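Local coordinates for ywnA (Bacillus subtilis subsp. subtilis, PDB 1XD7), which probably binds DNA as a dimeric winged-helix transcriptional regulator of the Rrf2 family, at residues A9-I14 against L74-A79; H13-I18 against D51-R56; L46-D51 against P60-K65. All blocks are in the same frame, centred on the assembly; numbering follows the deposited sequence.

Interaction 1 (A9-I14 against L74-A79)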
loop_
_atom_site.group_PDB
_atom_site.type_symbol
_atom_site.label_atom_id
_atom_site.label_comp_id
_atom_site.label_asym_id
_atom_site.label_seq_id
_atom_site.Cartn_x
_atom_site.Cartn_y
_atom_site.Cartn_z
ATOM N N ALA A 9 7.273 -9.817 -2.552
ATOM C CA ALA A 9 8.257 -10.492 -1.738
ATOM C C ALA A 9 8.454 -11.905 -2.283
ATOM O O ALA A 9 9.573 -12.311 -2.624
ATOM C CB ALA A 9 7.786 -10.543 -0.298
ATOM N N VAL A 10 7.364 -12.656 -2.389
ATOM C CA VAL A 10 7.480 -14.020 -2.893
ATOM C C VAL A 10 8.127 -14.020 -4.273
ATOM O O VAL A 10 8.926 -14.910 -4.598
ATOM C CB VAL A 10 6.090 -14.725 -2.924
ATOM C CG1 VAL A 10 6.139 -15.981 -3.751
ATOM C CG2 VAL A 10 5.667 -15.073 -1.494
ATOM N N ALA A 11 7.805 -13.020 -5.086
ATOM C CA ALA A 11 8.408 -12.977 -6.408
ATOM C C ALA A 11 9.911 -12.717 -6.285
ATOM O O ALA A 11 10.693 -13.217 -7.082
ATOM C CB ALA A 11 7.747 -11.910 -7.264
ATOM N N ILE A 12 10.308 -11.946 -5.276
ATOM C CA ILE A 12 11.721 -11.637 -5.060
ATOM C C ILE A 12 12.526 -12.868 -4.595
ATOM O O ILE A 12 13.606 -13.152 -5.132
ATOM C CB ILE A 12 11.891 -10.501 -4.028
ATOM C CG1 ILE A 12 11.118 -9.258 -4.480
ATOM C CG2 ILE A 12 13.354 -10.146 -3.893
ATOM C CD1 ILE A 12 11.637 -8.647 -5.763
ATOM N N HIS A 13 12.016 -13.597 -3.605
ATOM C CA HIS A 13 12.710 -14.805 -3.144
ATOM C C HIS A 13 12.936 -15.715 -4.326
ATOM O O HIS A 13 14.034 -16.230 -4.545
ATOM C CB HIS A 13 11.869 -15.557 -2.121
ATOM C CG HIS A 13 11.970 -14.998 -0.748
ATOM N ND1 HIS A 13 13.083 -15.175 0.040
ATOM C CD2 HIS A 13 11.132 -14.206 -0.040
ATOM C CE1 HIS A 13 12.929 -14.517 1.177
ATOM N NE2 HIS A 13 11.752 -13.917 1.152
ATOM N N ILE A 14 11.876 -15.903 -5.096
ATOM C CA ILE A 14 11.935 -16.770 -6.254
ATOM C C ILE A 14 13.042 -16.316 -7.187
ATOM O O ILE A 14 13.897 -17.112 -7.586
ATOM C CB ILE A 14 10.589 -16.762 -6.987
ATOM C CG1 ILE A 14 9.536 -17.430 -6.105
ATOM C CG2 ILE A 14 10.700 -17.458 -8.306
ATOM C CD1 ILE A 14 8.118 -17.355 -6.658
ATOM N N LEU A 74 10.125 -2.396 -9.115
ATOM C CA LEU A 74 8.899 -1.901 -9.726
ATOM C C LEU A 74 8.575 -2.810 -10.910
ATOM O O LEU A 74 7.433 -3.235 -11.090
ATOM C CB LEU A 74 9.101 -0.448 -10.182
ATOM C CG LEU A 74 8.002 0.336 -10.921
ATOM C CD1 LEU A 74 7.986 -0.075 -12.369
ATOM C CD2 LEU A 74 6.651 0.120 -10.271
ATOM N N GLU A 75 9.598 -3.131 -11.696
ATOM C CA GLU A 75 9.444 -4.008 -12.860
ATOM C C GLU A 75 8.842 -5.344 -12.422
ATOM O O GLU A 75 8.001 -5.918 -13.120
ATOM C CB GLU A 75 10.813 -4.231 -13.521
ATOM C CG GLU A 75 10.814 -5.046 -14.812
ATOM C CD GLU A 75 12.124 -4.891 -15.597
ATOM O OE1 GLU A 75 13.018 -4.140 -15.148
ATOM O OE2 GLU A 75 12.266 -5.510 -16.673
ATOM N N VAL A 76 9.274 -5.830 -11.261
ATOM C CA VAL A 76 8.782 -7.093 -10.722
ATOM C C VAL A 76 7.342 -6.932 -10.276
ATOM O O VAL A 76 6.494 -7.788 -10.529
ATOM C CB VAL A 76 9.591 -7.541 -9.485
ATOM C CG1 VAL A 76 9.044 -8.859 -8.965
ATOM C CG2 VAL A 76 11.057 -7.667 -9.832
ATOM N N TYR A 77 7.092 -5.830 -9.586
ATOM C CA TYR A 77 5.776 -5.499 -9.072
ATOM C C TYR A 77 4.664 -5.632 -10.109
ATOM O O TYR A 77 3.733 -6.406 -9.928
ATOM C CB TYR A 77 5.789 -4.075 -8.536
ATOM C CG TYR A 77 4.460 -3.611 -7.978
ATOM C CD1 TYR A 77 3.949 -4.143 -6.793
ATOM C CD2 TYR A 77 3.726 -2.611 -8.620
ATOM C CE1 TYR A 77 2.739 -3.681 -6.256
ATOM C CE2 TYR A 77 2.515 -2.142 -8.093
ATOM C CZ TYR A 77 2.029 -2.677 -6.911
ATOM O OH TYR A 77 0.849 -2.192 -6.377
ATOM N N ARG A 78 4.761 -4.865 -11.188
ATOM C CA ARG A 78 3.748 -4.898 -12.237
ATOM C C ARG A 78 3.477 -6.301 -12.735
ATOM O O ARG A 78 2.324 -6.694 -12.900
ATOM C CB ARG A 78 4.155 -4.018 -13.418
ATOM C CG ARG A 78 3.317 -2.750 -13.571
ATOM C CD ARG A 78 3.517 -2.145 -14.958
ATOM N NE ARG A 78 2.498 -2.528 -15.943
ATOM C CZ ARG A 78 2.095 -3.773 -16.205
ATOM N NH1 ARG A 78 2.611 -4.808 -15.556
ATOM N NH2 ARG A 78 1.174 -3.986 -17.137
ATOM N N ALA A 79 4.538 -7.062 -12.976
ATOM C CA ALA A 79 4.390 -8.427 -13.460
ATOM C C ALA A 79 3.519 -9.275 -12.542
ATOM O O ALA A 79 2.816 -10.156 -13.012
ATOM C CB ALA A 79 5.751 -9.073 -13.625
#

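Interaction 2 (H13-I18 against D51-R56)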
loop_
_atom_site.group_PDB
_atom_site.type_symbol
_atom_site.label_atom_id
_atom_site.label_comp_id
_atom_site.label_asym_id
_atom_site.label_seq_id
_atom_site.Cartn_x
_atom_site.Cartn_y
_atom_site.Cartn_z
ATOM N N HIS A 13 12.016 -13.597 -3.605
ATOM C CA HIS A 13 12.710 -14.805 -3.144
ATOM C C HIS A 13 12.936 -15.715 -4.326
ATOM O O HIS A 13 14.034 -16.230 -4.545
ATOM C CB HIS A 13 11.869 -15.557 -2.121
ATOM C CG HIS A 13 11.970 -14.998 -0.748
ATOM N ND1 HIS A 13 13.083 -15.175 0.040
ATOM C CD2 HIS A 13 11.132 -14.206 -0.040
ATOM C CE1 HIS A 13 12.929 -14.517 1.177
ATOM N NE2 HIS A 13 11.752 -13.917 1.152
ATOM N N ILE A 14 11.876 -15.903 -5.096
ATOM C CA ILE A 14 11.935 -16.770 -6.254
ATOM C C ILE A 14 13.042 -16.316 -7.187
ATOM O O ILE A 14 13.897 -17.112 -7.586
ATOM C CB ILE A 14 10.589 -16.762 -6.987
ATOM C CG1 ILE A 14 9.536 -17.430 -6.105
ATOM C CG2 ILE A 14 10.700 -17.458 -8.306
ATOM C CD1 ILE A 14 8.118 -17.355 -6.658
ATOM N N LEU A 15 13.030 -15.037 -7.538
ATOM C CA LEU A 15 14.044 -14.524 -8.441
ATOM C C LEU A 15 15.441 -14.646 -7.863
ATOM O O LEU A 15 16.372 -14.961 -8.581
ATOM C CB LEU A 15 13.749 -13.073 -8.788
ATOM C CG LEU A 15 12.499 -12.944 -9.656
ATOM C CD1 LEU A 15 12.146 -11.478 -9.838
ATOM C CD2 LEU A 15 12.736 -13.613 -10.996
ATOM N N SER A 16 15.588 -14.387 -6.569
ATOM C CA SER A 16 16.897 -14.496 -5.933
ATOM C C SER A 16 17.513 -15.867 -6.169
ATOM O O SER A 16 18.612 -15.985 -6.687
ATOM C CB SER A 16 16.780 -14.254 -4.435
ATOM O OG SER A 16 16.405 -12.913 -4.192
ATOM N N LEU A 17 16.787 -16.910 -5.795
ATOM C CA LEU A 17 17.284 -18.264 -5.973
ATOM C C LEU A 17 17.545 -18.555 -7.433
ATOM O O LEU A 17 18.521 -19.235 -7.773
ATOM C CB LEU A 17 16.283 -19.276 -5.427
ATOM C CG LEU A 17 15.838 -18.992 -3.996
ATOM C CD1 LEU A 17 14.801 -20.015 -3.575
ATOM C CD2 LEU A 17 17.040 -19.023 -3.079
ATOM N N ILE A 18 16.675 -18.057 -8.305
ATOM C CA ILE A 18 16.878 -18.310 -9.718
ATOM C C ILE A 18 18.154 -17.623 -10.121
ATOM O O ILE A 18 18.816 -18.055 -11.056
ATOM C CB ILE A 18 15.711 -17.805 -10.582
ATOM C CG1 ILE A 18 14.493 -18.692 -10.344
ATOM C CG2 ILE A 18 16.068 -17.872 -12.064
ATOM C CD1 ILE A 18 13.338 -18.460 -11.318
ATOM N N ASP A 51 8.217 -11.477 -19.422
ATOM C CA ASP A 51 9.544 -11.726 -19.970
ATOM C C ASP A 51 10.684 -11.385 -19.033
ATOM O O ASP A 51 11.735 -10.926 -19.459
ATOM C CB ASP A 51 9.734 -11.006 -21.301
ATOM C CG ASP A 51 9.668 -11.961 -22.477
ATOM O OD1 ASP A 51 8.692 -12.742 -22.546
ATOM O OD2 ASP A 51 10.586 -11.941 -23.326
ATOM N N ILE A 52 10.470 -11.597 -17.744
ATOM C CA ILE A 52 11.523 -11.353 -16.781
ATOM C C ILE A 52 12.318 -12.651 -16.702
ATOM O O ILE A 52 13.525 -12.652 -16.443
ATOM C CB ILE A 52 10.971 -11.048 -15.399
ATOM C CG1 ILE A 52 10.324 -9.662 -15.403
ATOM C CG2 ILE A 52 12.089 -11.143 -14.378
ATOM C CD1 ILE A 52 9.821 -9.218 -14.055
ATOM N N LEU A 53 11.623 -13.755 -16.942
ATOM C CA LEU A 53 12.236 -15.056 -16.902
ATOM C C LEU A 53 12.037 -15.751 -18.202
ATOM O O LEU A 53 10.944 -15.727 -18.770
ATOM C CB LEU A 53 11.615 -15.919 -15.824
ATOM C CG LEU A 53 11.978 -15.548 -14.399
ATOM C CD1 LEU A 53 11.175 -16.427 -13.468
ATOM C CD2 LEU A 53 13.475 -15.725 -14.174
ATOM N N THR A 54 13.112 -16.371 -18.669
ATOM C CA THR A 54 13.071 -17.139 -19.888
ATOM C C THR A 54 13.084 -18.564 -19.374
ATOM O O THR A 54 13.543 -18.824 -18.266
ATOM C CB THR A 54 14.307 -16.900 -20.763
ATOM O OG1 THR A 54 14.144 -17.600 -21.999
ATOM C CG2 THR A 54 15.566 -17.400 -20.070
ATOM N N SER A 55 12.569 -19.486 -20.167
ATOM C CA SER A 55 12.529 -20.872 -19.758
ATOM C C SER A 55 13.096 -21.667 -20.915
ATOM O O SER A 55 13.041 -21.211 -22.054
ATOM C CB SER A 55 11.087 -21.282 -19.482
ATOM O OG SER A 55 11.034 -22.517 -18.806
ATOM N N ARG A 56 13.662 -22.835 -20.636
ATOM C CA ARG A 56 14.224 -23.650 -21.706
ATOM C C ARG A 56 13.838 -25.112 -21.530
ATOM O O ARG A 56 14.681 -25.952 -21.207
ATOM C CB ARG A 56 15.747 -23.499 -21.747
ATOM C CG ARG A 56 16.402 -24.098 -22.981
ATOM C CD ARG A 56 17.828 -23.596 -23.120
ATOM N NE ARG A 56 18.571 -24.304 -24.156
ATOM C CZ ARG A 56 19.847 -24.069 -24.448
ATOM N NH1 ARG A 56 20.522 -23.138 -23.780
ATOM N NH2 ARG A 56 20.451 -24.762 -25.407
#

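Interaction 3 (L46-D51 against P60-K65). With SO4 (sulfate ion), chain B.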
loop_
_atom_site.group_PDB
_atom_site.type_symbol
_atom_site.label_atom_id
_atom_site.label_comp_id
_atom_site.label_asym_id
_atom_site.label_seq_id
_atom_site.Cartn_x
_atom_site.Cartn_y
_atom_site.Cartn_z
ATOM N N LEU A 46 3.842 -15.679 -14.556
ATOM C CA LEU A 46 3.686 -14.243 -14.658
ATOM C C LEU A 46 5.033 -13.615 -14.989
ATOM O O LEU A 46 5.163 -12.868 -15.964
ATOM C CB LEU A 46 3.147 -13.696 -13.343
ATOM C CG LEU A 46 1.763 -14.257 -13.010
ATOM C CD1 LEU A 46 1.359 -13.846 -11.608
ATOM C CD2 LEU A 46 0.754 -13.768 -14.042
ATOM N N LEU A 47 6.042 -13.933 -14.185
ATOM C CA LEU A 47 7.375 -13.392 -14.408
ATOM C C LEU A 47 7.852 -13.671 -15.826
ATOM O O LEU A 47 8.495 -12.829 -16.449
ATOM C CB LEU A 47 8.345 -13.976 -13.389
ATOM C CG LEU A 47 8.043 -13.422 -11.999
ATOM C CD1 LEU A 47 8.681 -14.275 -10.925
ATOM C CD2 LEU A 47 8.541 -11.986 -11.927
ATOM N N LYS A 48 7.539 -14.847 -16.348
ATOM C CA LYS A 48 7.945 -15.146 -17.705
ATOM C C LYS A 48 7.074 -14.356 -18.667
ATOM O O LYS A 48 7.562 -13.810 -19.654
ATOM C CB LYS A 48 7.817 -16.632 -17.983
ATOM C CG LYS A 48 8.881 -17.453 -17.266
ATOM C CD LYS A 48 8.881 -18.892 -17.728
ATOM C CE LYS A 48 7.563 -19.567 -17.413
ATOM N NZ LYS A 48 7.620 -21.020 -17.751
ATOM N N LYS A 49 5.780 -14.301 -18.366
ATOM C CA LYS A 49 4.823 -13.575 -19.186
ATOM C C LYS A 49 5.336 -12.145 -19.315
ATOM O O LYS A 49 5.220 -11.521 -20.364
ATOM C CB LYS A 49 3.458 -13.586 -18.507
ATOM C CG LYS A 49 2.271 -13.624 -19.446
ATOM C CD LYS A 49 0.980 -13.659 -18.628
ATOM C CE LYS A 49 -0.261 -13.824 -19.497
ATOM N NZ LYS A 49 -0.309 -15.164 -20.142
ATOM N N ALA A 50 5.918 -11.637 -18.236
ATOM C CA ALA A 50 6.474 -10.290 -18.236
ATOM C C ALA A 50 7.904 -10.363 -18.772
ATOM O O ALA A 50 8.693 -9.437 -18.609
ATOM C CB ALA A 50 6.473 -9.733 -16.828
ATOM N N ASP A 51 8.217 -11.477 -19.422
ATOM C CA ASP A 51 9.544 -11.726 -19.970
ATOM C C ASP A 51 10.684 -11.385 -19.033
ATOM O O ASP A 51 11.735 -10.926 -19.459
ATOM C CB ASP A 51 9.734 -11.006 -21.301
ATOM C CG ASP A 51 9.668 -11.961 -22.477
ATOM O OD1 ASP A 51 8.692 -12.742 -22.546
ATOM O OD2 ASP A 51 10.586 -11.941 -23.326
ATOM N N PRO A 60 14.524 -28.124 -15.808
ATOM C CA PRO A 60 13.658 -27.680 -14.714
ATOM C C PRO A 60 13.805 -26.187 -14.461
ATOM O O PRO A 60 14.826 -25.592 -14.808
ATOM C CB PRO A 60 14.136 -28.527 -13.539
ATOM C CG PRO A 60 15.597 -28.700 -13.836
ATOM C CD PRO A 60 15.584 -29.017 -15.310
ATOM N N GLY A 61 12.782 -25.593 -13.856
ATOM C CA GLY A 61 12.822 -24.176 -13.567
ATOM C C GLY A 61 13.065 -23.329 -14.802
ATOM O O GLY A 61 12.787 -23.738 -15.934
ATOM N N ALA A 62 13.589 -22.134 -14.574
ATOM C CA ALA A 62 13.879 -21.199 -15.651
ATOM C C ALA A 62 15.052 -20.338 -15.229
ATOM O O ALA A 62 15.814 -20.700 -14.334
ATOM C CB ALA A 62 12.670 -20.324 -15.922
ATOM N N SER A 63 15.186 -19.181 -15.860
ATOM C CA SER A 63 16.271 -18.291 -15.509
ATOM C C SER A 63 16.024 -16.855 -15.939
ATOM O O SER A 63 15.163 -16.578 -16.773
ATOM C CB SER A 63 17.570 -18.823 -16.107
ATOM O OG SER A 63 17.324 -19.339 -17.395
ATOM N N LEU A 64 16.795 -15.944 -15.357
ATOM C CA LEU A 64 16.669 -14.526 -15.651
ATOM C C LEU A 64 16.915 -14.230 -17.109
ATOM O O LEU A 64 17.874 -14.722 -17.692
ATOM C CB LEU A 64 17.656 -13.715 -14.814
ATOM C CG LEU A 64 17.612 -13.953 -13.308
ATOM C CD1 LEU A 64 18.397 -12.860 -12.580
ATOM C CD2 LEU A 64 16.166 -13.973 -12.850
ATOM N N LYS A 65 16.042 -13.424 -17.696
ATOM C CA LYS A 65 16.209 -13.058 -19.087
ATOM C C LYS A 65 17.304 -12.016 -19.110
ATOM O O LYS A 65 18.036 -11.896 -20.085
ATOM C CB LYS A 65 14.928 -12.467 -19.663
ATOM C CG LYS A 65 14.967 -12.284 -21.174
ATOM C CD LYS A 65 13.612 -11.831 -21.714
ATOM C CE LYS A 65 13.523 -11.982 -23.226
ATOM N NZ LYS A 65 13.573 -13.415 -23.643
HETATM S S SO4 B . 9.771 -26.790 -13.346
HETATM O O1 SO4 B . 8.900 -27.928 -13.026
HETATM O O2 SO4 B . 10.725 -26.587 -12.242
HETATM O O3 SO4 B . 10.478 -27.059 -14.612
HETATM O O4 SO4 B . 8.966 -25.569 -13.511
#

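Interaction 1 (A9-I14 against L74-A79)
The helical core of a winged-helix domain is joined here by Ala11 and Ile12 of helix 7-19 meeting Val76 of helix 73-80, the helix that follows the wing in the chain. It is a small, wholly apolar contact of three buried residues, with 99 Å² buried over both segments. The helices come nearest at Ala11 and Val76, whose CA atoms lie 7.3 Å apart, and both residues direct their CB atoms at the partner helix. A single methyl group does most of the work: Val76 CG1 stands 3.7 Å from Ala11 CB and 4.1 Å from Ile12 CD1, so it touches two consecutive residues of the first helix. Val76 presents this methyl by holding CG1 anti to its backbone N (chi1 -180°), while CG2, beside the N, is left for Leu15 one turn further along helix 7-19. Ile12 reaches the contact differently. Its CB does not point straight at the other helix; CG1 lies beside the backbone N, and a further bend at chi2 (-64°) carries CD1 toward the valine, so the two side chains pass at a slant. The short side chain of Ala11 permits the close approach of the backbones at this point. Around the contact, Ala11 also rests on Val80 and Ile12 on Leu73, which lengthens the seam between the two helices, and Ile12 reaches Leu107 of the second subunit. Other residues of the segments face other parts of the fold: Val10 and Ile14 pack on helix 37-49, whereas Leu74 and Tyr77 carry helix 73-80 onto the long helix 98-122 of the same chain.

Interaction 2 (H13-I18 against D51-R56)
Leu15 is the first residue along 13-18 to touch 51-56, and it does so with one branch. Its CB bond does not aim at the strand, but with CG beside the backbone N (chi1 -69°) CD2 swings across the side chain of Leu53, lying 3.9 Å from Leu53 CD2. The same methyl lies 4.2 Å from Ile52 CG2 and so bridges two successive residues of the other segment. Ser16 and Leu17, next in sequence, face elsewhere: Ser16 packs on Ile103 of the second subunit and Leu17 on helix 26-33. One turn after Leu15, Ile18 points directly at the strand, and its extended side chain (chi2 -170°) meets that of Leu53 tip to tip, with Ile18 CD1 3.7 Å from Leu53 CD1. Its branch methyl CG2 also approaches Leu53 CD2, at 4.0 Å. Leu53 thus inserts its forked end between two residues spaced three apart on one helical face, and each of its methyls touches both of them. All four residues are buried, and 166 Å² is covered over both segments. Leu64, from the partner strand, touches Leu15, Ile18 and Leu53 alike. A first helix packed by apolar side chains against a two-stranded antiparallel wing fits the winged-helix fold; here Leu53 and Leu64 supply them from the wing.

Interaction 3 (L46-D51 against P60-K65)
Where the predicted helix-turn-helix region ends and the wing comes back past it, Asp51 meets Lys65 and Lys48 meets Ala62. Helix 37-49 is closed by a Schellman motif: Asp51 takes a positive phi (45°), and the amide of Ile52 turns back to Leu47 O. This reversal brings Asp51 beside the end of the returning arm of the wing, its CA 6.9 Å from that of Lys65. Lys65 sets out with CG anti to its backbone N (chi1 -170°) and runs nearly straight across Asp51, its CD 3.1 Å from Asp51 O, before bending at chi4 to bring the ammonium round. The resulting salt bridge, Asp51 OD2 to Lys65 NZ, is long at 3.3 Å. It is a weak ion pair between two exposed side chains, and the exact placing of the lysine end is doubtful, since OD2 is modelled unusually close to Lys65 CE. Nearer the start of 60-65, Lys48 only grazes Ala62, with Lys48 CD 4.4 Å from Ala62 CB.

Beyond Ala62 the amide of Gly61 faces a sulfate ion, probably from the crystallisation liquor. Gly61 N is 2.8 Å from sulfate O2, with an N-H...O angle of 147°, and makes a weaker, more bent bond to O3. Ser26 OG and Arg41 NH2 also hydrogen-bond the ion, so both helices of the predicted helix-turn-helix and the wing share one anion. Such a site is consistent with a place for a DNA phosphate, and a helix-turn-helix followed directly by a two-stranded wing is the hallmark of winged-helix DNA-binding proteins.

How the interactions relate
From the N terminus, helix 7-19 opens two of the three loops. Interaction 2 closes the shorter, of 32 residues, when strand 53-54 returns to the helix; interaction 1 closes the longer, of 59, when helix 73-80 arrives after the wing. Interaction 3 lies wholly within that longer loop and spans only eight residues, but it crosses interaction 2, because their segments alternate along the chain and share Asp51. The contacts are also joined physically: Ile52 CD1 packs on Ala79 CB, and a probable hydrogen bond from Thr54 N to Ser63 O links the strands. Together they tie the first helix, the predicted helix-turn-helix, the wing and helix 73-80 into one compact unit.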